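PDB 6ERC: peroxinectin A from Dictyostelium discoideum, which catalyses the oxidation of phenolic donors by hydrogen peroxide and, as a secreted haem peroxidase, also oxidises iodide and thiocyanate. Local coordinates for residues L220-T225 / H335-G340. Residues are numbered along the deposited sequence; the frame is centred on the assembly and turned at random.
Sequences LLSIHT and HALNRG
Leu337 reaches from a loop to the flank of helix 218-241, where its two methyl groups divide the work between Leu221 and Ser222. No hydrogen bond joins 220-225 to 335-340; a small, largely apolar contact, 121 Å² in all, brings them together. CD1 meets the root of the Leu221 side chain rather than its end, at 4.0 Å from Leu221 CB, while CD2 lies 3.8 Å from Ser222 OG in a van der Waals contact. In Leu337, chi1 of -59° sets CG anti to the carbonyl carbon, and chi2 of -177° puts CD1 anti to CA, making it the methyl that extends furthest from the backbone; the nearest CA atoms, those of Ser222 and Leu337, are still 8.1 Å apart. The loop has bonds of its own: Leu337 opens a type I beta turn, closed by Gly340 N donating to Leu337 O at 3.0 Å.

The hydroxyl of Ser222 is buried, with a weak hydrogen bond to Pro218 O, one turn back, as a polar partner on its own helix. Thr225, at the margin of the contact, has a similar solution: OG1 donates to Leu221 O at 2.9 Å, from above the carbonyl plane, and shares that oxygen with Thr225 N. Leu344 of helix 342-350 touches both Ser222 and Leu337, continuing the contact into that helix. Within the animal haem peroxidase fold, helix 218-241 thus meets the loop before helix 342-350 near the haem pocket; the Leu221 side chain is about 10 Å from that of His81, the predicted proton acceptor, and about 12 Å from the haem. The chemistry implies a modest contact of buried side chains without directional bonds across it, while the hydroxyls of Ser222 and Thr225 turn to carbonyls of their own helix, the first only weakly.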
ATOM      1  N   LEU A 220       6.473  -8.623   2.885  1.00 51.09           N
ATOM      2  CA  LEU A 220       6.346  -7.955   1.596  1.00 51.24           C
ATOM      3  C   LEU A 220       7.367  -8.492   0.602  1.00 51.67           C
ATOM      4  O   LEU A 220       7.043  -8.726  -0.567  1.00 49.22           O
ATOM      5  CB  LEU A 220       6.511  -6.447   1.780  1.00 50.66           C
ATOM      6  CG  LEU A 220       6.361  -5.556   0.546  1.00 52.01           C
ATOM      7  CD1 LEU A 220       4.976  -5.701  -0.064  1.00 51.02           C
ATOM      8  CD2 LEU A 220       6.639  -4.104   0.914  1.00 53.69           C
ATOM      9  N   LEU A 221       8.609  -8.689   1.050  1.00 52.03           N
ATOM     10  CA  LEU A 221       9.631  -9.260   0.183  1.00 52.44           C
ATOM     11  C   LEU A 221       9.282 -10.681  -0.227  1.00 53.83           C
ATOM     12  O   LEU A 221       9.594 -11.098  -1.347  1.00 53.00           O
ATOM     13  CB  LEU A 221      10.989  -9.233   0.886  1.00 53.90           C
ATOM     14  CG  LEU A 221      11.883  -8.046   0.534  1.00 55.04           C
ATOM     15  CD1 LEU A 221      12.978  -7.872   1.571  1.00 55.66           C
ATOM     16  CD2 LEU A 221      12.484  -8.245  -0.847  1.00 55.93           C
ATOM     17  N   SER A 222       8.638 -11.440   0.663  1.00 53.47           N
ATOM     18  CA  SER A 222       8.251 -12.803   0.321  1.00 52.94           C
ATOM     19  C   SER A 222       7.295 -12.819  -0.862  1.00 54.08           C
ATOM     20  O   SER A 222       7.431 -13.652  -1.767  1.00 54.85           O
ATOM     21  CB  SER A 222       7.622 -13.490   1.530  1.00 52.41           C
ATOM     22  OG  SER A 222       8.600 -13.762   2.514  1.00 53.87           O
ATOM     23  N   ILE A 223       6.321 -11.907  -0.880  1.00 50.42           N
ATOM     24  CA  ILE A 223       5.419 -11.829  -2.025  1.00 51.82           C
ATOM     25  C   ILE A 223       6.201 -11.480  -3.284  1.00 53.99           C
ATOM     26  O   ILE A 223       5.970 -12.057  -4.354  1.00 54.04           O
ATOM     27  CB  ILE A 223       4.285 -10.822  -1.758  1.00 50.83           C
ATOM     28  CG1 ILE A 223       3.411 -11.314  -0.599  1.00 51.67           C
ATOM     29  CG2 ILE A 223       3.441 -10.630  -3.021  1.00 50.47           C
ATOM     30  CD1 ILE A 223       2.307 -10.356  -0.180  1.00 50.01           C
ATOM     31  N   HIS A 224       7.134 -10.533  -3.183  1.00 54.37           N
ATOM     32  CA  HIS A 224       8.002 -10.239  -4.318  1.00 56.21           C
ATOM     33  C   HIS A 224       8.683 -11.507  -4.815  1.00 55.69           C
ATOM     34  O   HIS A 224       8.717 -11.780  -6.018  1.00 55.75           O
ATOM     35  CB  HIS A 224       9.050  -9.197  -3.929  1.00 55.64           C
ATOM     36  CG  HIS A 224       8.510  -7.808  -3.804  1.00 56.98           C
ATOM     37  ND1 HIS A 224       7.629  -7.437  -2.811  1.00 57.57           N
ATOM     38  CD2 HIS A 224       8.736  -6.695  -4.541  1.00 57.88           C
ATOM     39  CE1 HIS A 224       7.332  -6.157  -2.945  1.00 57.26           C
ATOM     40  NE2 HIS A 224       7.992  -5.683  -3.987  1.00 56.92           N
ATOM     41  N   THR A 225       9.221 -12.300  -3.889  1.00 54.40           N
ATOM     42  CA  THR A 225       9.991 -13.479  -4.266  1.00 54.26           C
ATOM     43  C   THR A 225       9.134 -14.476  -5.038  1.00 55.73           C
ATOM     44  O   THR A 225       9.532 -14.958  -6.105  1.00 56.90           O
ATOM     45  CB  THR A 225      10.581 -14.131  -3.014  1.00 54.47           C
ATOM     46  OG1 THR A 225      11.390 -13.177  -2.315  1.00 54.68           O
ATOM     47  CG2 THR A 225      11.434 -15.339  -3.376  1.00 55.62           C
ATOM     48  N   HIS A 335      17.903 -10.123   6.846  1.00 59.91           N
ATOM     49  CA  HIS A 335      18.172 -11.363   7.568  1.00 60.97           C
ATOM     50  C   HIS A 335      16.914 -12.188   7.793  1.00 60.16           C
ATOM     51  O   HIS A 335      17.015 -13.395   8.049  1.00 60.19           O
ATOM     52  CB  HIS A 335      18.832 -11.059   8.913  1.00 61.14           C
ATOM     53  CG  HIS A 335      20.278 -10.697   8.798  1.00 62.92           C
ATOM     54  ND1 HIS A 335      21.278 -11.423   9.409  1.00 65.21           N
ATOM     55  CD2 HIS A 335      20.895  -9.692   8.133  1.00 63.23           C
ATOM     56  CE1 HIS A 335      22.449 -10.878   9.130  1.00 66.50           C
ATOM     57  NE2 HIS A 335      22.244  -9.826   8.357  1.00 66.78           N
ATOM     58  N   ALA A 336      15.734 -11.572   7.706  1.00 58.42           N
ATOM     59  CA  ALA A 336      14.492 -12.312   7.885  1.00 57.74           C
ATOM     60  C   ALA A 336      14.310 -13.404   6.838  1.00 57.94           C
ATOM     61  O   ALA A 336      13.529 -14.334   7.066  1.00 59.22           O
ATOM     62  CB  ALA A 336      13.306 -11.352   7.846  1.00 57.27           C
ATOM     63  N   LEU A 337      15.001 -13.313   5.702  1.00 58.63           N
ATOM     64  CA  LEU A 337      14.924 -14.326   4.657  1.00 57.29           C
ATOM     65  C   LEU A 337      16.122 -15.270   4.658  1.00 57.82           C
ATOM     66  O   LEU A 337      16.293 -16.034   3.705  1.00 59.15           O
ATOM     67  CB  LEU A 337      14.797 -13.660   3.283  1.00 57.74           C
ATOM     68  CG  LEU A 337      13.598 -12.734   3.056  1.00 56.98           C
ATOM     69  CD1 LEU A 337      13.592 -12.210   1.625  1.00 56.29           C
ATOM     70  CD2 LEU A 337      12.289 -13.442   3.366  1.00 56.15           C
ATOM     71  N   ASN A 338      16.952 -15.242   5.705  1.00 59.25           N
ATOM     72  CA  ASN A 338      18.110 -16.129   5.749  1.00 60.67           C
ATOM     73  C   ASN A 338      17.698 -17.594   5.704  1.00 60.47           C
ATOM     74  O   ASN A 338      18.456 -18.435   5.210  1.00 62.49           O
ATOM     75  CB  ASN A 338      18.943 -15.860   7.004  1.00 63.26           C
ATOM     76  CG  ASN A 338      19.754 -14.577   6.908  1.00 64.26           C
ATOM     77  OD1 ASN A 338      20.101 -14.127   5.813  1.00 63.49           O
ATOM     78  ND2 ASN A 338      20.065 -13.984   8.061  1.00 63.09           N
ATOM     79  N   ARG A 339      16.513 -17.922   6.222  1.00 59.78           N
ATOM     80  CA  ARG A 339      15.999 -19.287   6.202  1.00 60.54           C
ATOM     81  C   ARG A 339      14.919 -19.481   5.141  1.00 59.34           C
ATOM     82  O   ARG A 339      14.059 -20.356   5.284  1.00 59.88           O
ATOM     83  CB  ARG A 339      15.462 -19.666   7.583  1.00 60.82           C
ATOM     84  CG  ARG A 339      16.538 -19.798   8.659  1.00 62.46           C
ATOM     85  CD  ARG A 339      15.928 -20.035  10.040  1.00 62.74           C
ATOM     86  NE  ARG A 339      16.942 -20.304  11.060  1.00 65.17           N
ATOM     87  CZ  ARG A 339      16.696 -20.370  12.368  1.00 64.56           C
ATOM     88  NH1 ARG A 339      15.465 -20.183  12.831  1.00 62.91           N
ATOM     89  NH2 ARG A 339      17.686 -20.620  13.218  1.00 64.64           N
ATOM     90  N   GLY A 340      14.946 -18.682   4.078  1.00 57.82           N
ATOM     91  CA  GLY A 340      13.989 -18.811   3.000  1.00 58.22           C
ATOM     92  C   GLY A 340      12.653 -18.165   3.321  1.00 54.82           C
ATOM     93  O   GLY A 340      12.360 -17.779   4.452  1.00 56.34           O
TER